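Local coordinates for flavin reductase domain protein, FMN-binding (Shewanella baltica, PDB 3HMZ) that binds flavin mononucleotide and probably works as an NAD(P)H-dependent oxidoreductase of the flavoredoxin family, at residues P85-L90 / F189-E194. Numbering follows the deposited sequence.
Sequences PTVAQL and FYAIGE
Leu90 sets its CD1 methyl obliquely against the Phe189 ring, with CD1 of Leu90 3.5 Å from CD1 of Phe189. That ring atom is the nearest to the methyl; CE1 of Phe189 comes next, at 3.8 Å from CD1 of Leu90. The leucine reaches this position with CG anti to its backbone N (chi1 173°), while the ring of Phe189 is placed by a chi1 of -60°, which sets its CG beside the backbone N. The second touch lies two residues along the strand, where Val87 CG2 rests on Ala191 CB at 3.7 Å; this branch of the valine is the one beside its own backbone N. The CA atoms of Val87 and Ala191 are 6.7 Å apart, the closest such pair of the two segments.

The turn leading into helix 90-96 is held by bonds running in opposite directions between Thr86 and Gln89, the N-cap residue. Gln89 OE1 accepts the Thr86 N-H at 2.9 Å through a lone pair in its carbonyl plane, while Gln89 N donates to Thr86 O at 2.8 Å. Outside the two segments, Phe189 also meets the Tyr183 ring with the planes inclined at about 45° and touches Thr93 of that helix. Strand 188-197 forms a two-stranded antiparallel sheet with 181-185, which runs on into the second subunit, whose Phe196 packs on Val87 and whose Asn197 packs on Leu90.

No hydrogen bond crosses between 85-90 and 189-194, and 136 Å² is buried in all. Leu90 is thus one of the apolar neighbours of Phe189, a residue of the FMN pocket whose side chain lies about 4 Å from the bound FMN, and carbon-to-carbon packing, without any polar bond, joins the start of helix 90-96 to that pocket residue.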
# COMPACT_ATOMS: atom_id res chain seq x y z
N PRO A 85 -10.40 6.70 -4.35
CA PRO A 85 -11.47 6.57 -5.33
C PRO A 85 -12.27 5.27 -5.11
O PRO A 85 -11.86 4.37 -4.37
CB PRO A 85 -10.71 6.57 -6.67
CG PRO A 85 -9.44 5.94 -6.33
CD PRO A 85 -9.10 6.51 -4.97
N THR A 86 -13.41 5.24 -5.78
CA THR A 86 -14.33 4.12 -5.72
C THR A 86 -14.34 3.36 -7.04
O THR A 86 -13.87 3.86 -8.06
CB THR A 86 -15.75 4.63 -5.50
OG1 THR A 86 -16.14 5.36 -6.66
CG2 THR A 86 -15.86 5.44 -4.21
N VAL A 87 -14.93 2.17 -7.00
CA VAL A 87 -15.16 1.37 -8.22
C VAL A 87 -15.94 2.18 -9.27
O VAL A 87 -15.66 2.08 -10.45
CB VAL A 87 -15.85 0.04 -7.89
CG1 VAL A 87 -16.49 -0.59 -9.15
CG2 VAL A 87 -14.87 -0.89 -7.22
N ALA A 88 -16.89 3.03 -8.82
CA ALA A 88 -17.64 3.93 -9.73
C ALA A 88 -16.71 4.87 -10.50
O ALA A 88 -17.05 5.30 -11.61
CB ALA A 88 -18.66 4.75 -8.98
N GLN A 89 -15.55 5.17 -9.91
CA GLN A 89 -14.52 6.03 -10.48
C GLN A 89 -13.40 5.25 -11.18
O GLN A 89 -12.31 5.78 -11.40
CB GLN A 89 -13.94 6.91 -9.38
CG GLN A 89 -14.97 7.86 -8.79
CD GLN A 89 -14.40 8.61 -7.60
OE1 GLN A 89 -13.88 8.00 -6.68
NE2 GLN A 89 -14.53 9.94 -7.60
N LEU A 90 -13.71 4.02 -11.63
CA LEU A 90 -12.73 3.20 -12.34
C LEU A 90 -12.14 3.93 -13.57
O LEU A 90 -10.92 4.06 -13.71
CB LEU A 90 -13.37 1.89 -12.83
CG LEU A 90 -12.56 0.98 -13.72
CD1 LEU A 90 -11.34 0.49 -13.01
CD2 LEU A 90 -13.45 -0.18 -14.15
N PHE A 189 -7.56 -3.57 -12.29
CA PHE A 189 -7.63 -3.32 -10.86
C PHE A 189 -8.44 -4.42 -10.19
O PHE A 189 -9.22 -5.12 -10.83
CB PHE A 189 -8.42 -2.03 -10.56
CG PHE A 189 -7.85 -0.75 -11.16
CD1 PHE A 189 -8.01 -0.45 -12.52
CD2 PHE A 189 -7.27 0.22 -10.34
CE1 PHE A 189 -7.52 0.72 -13.07
CE2 PHE A 189 -6.79 1.44 -10.89
CZ PHE A 189 -6.94 1.68 -12.24
N TYR A 190 -8.22 -4.58 -8.91
CA TYR A 190 -9.11 -5.36 -8.06
C TYR A 190 -9.81 -4.41 -7.11
O TYR A 190 -9.21 -3.47 -6.57
CB TYR A 190 -8.38 -6.40 -7.23
CG TYR A 190 -7.82 -7.50 -8.03
CD1 TYR A 190 -8.61 -8.53 -8.46
CD2 TYR A 190 -6.47 -7.53 -8.33
CE1 TYR A 190 -8.08 -9.58 -9.25
CE2 TYR A 190 -5.92 -8.56 -9.07
CZ TYR A 190 -6.73 -9.59 -9.53
OH TYR A 190 -6.18 -10.63 -10.26
N ALA A 191 -11.10 -4.64 -6.91
CA ALA A 191 -11.85 -3.98 -5.85
C ALA A 191 -11.53 -4.68 -4.54
O ALA A 191 -11.21 -5.88 -4.51
CB ALA A 191 -13.36 -4.04 -6.13
N ILE A 192 -11.64 -3.96 -3.42
CA ILE A 192 -11.49 -4.59 -2.13
C ILE A 192 -12.66 -5.59 -1.98
O ILE A 192 -13.76 -5.38 -2.52
CB ILE A 192 -11.48 -3.51 -1.01
CG1 ILE A 192 -10.86 -4.04 0.29
CG2 ILE A 192 -12.86 -2.87 -0.79
CD1 ILE A 192 -9.40 -4.60 0.13
N GLY A 193 -12.41 -6.65 -1.22
CA GLY A 193 -13.35 -7.73 -1.04
C GLY A 193 -13.88 -7.98 0.34
O GLY A 193 -14.18 -7.06 1.07
N GLU A 194 -14.02 -9.26 0.66
CA GLU A 194 -14.68 -9.76 1.86
C GLU A 194 -13.94 -9.45 3.16
O GLU A 194 -12.72 -9.55 3.23
CB GLU A 194 -14.79 -11.30 1.69
CG GLU A 194 -15.50 -12.04 2.76
CD GLU A 194 -15.66 -13.54 2.46
OE1 GLU A 194 -15.07 -14.04 1.45
OE2 GLU A 194 -16.40 -14.21 3.26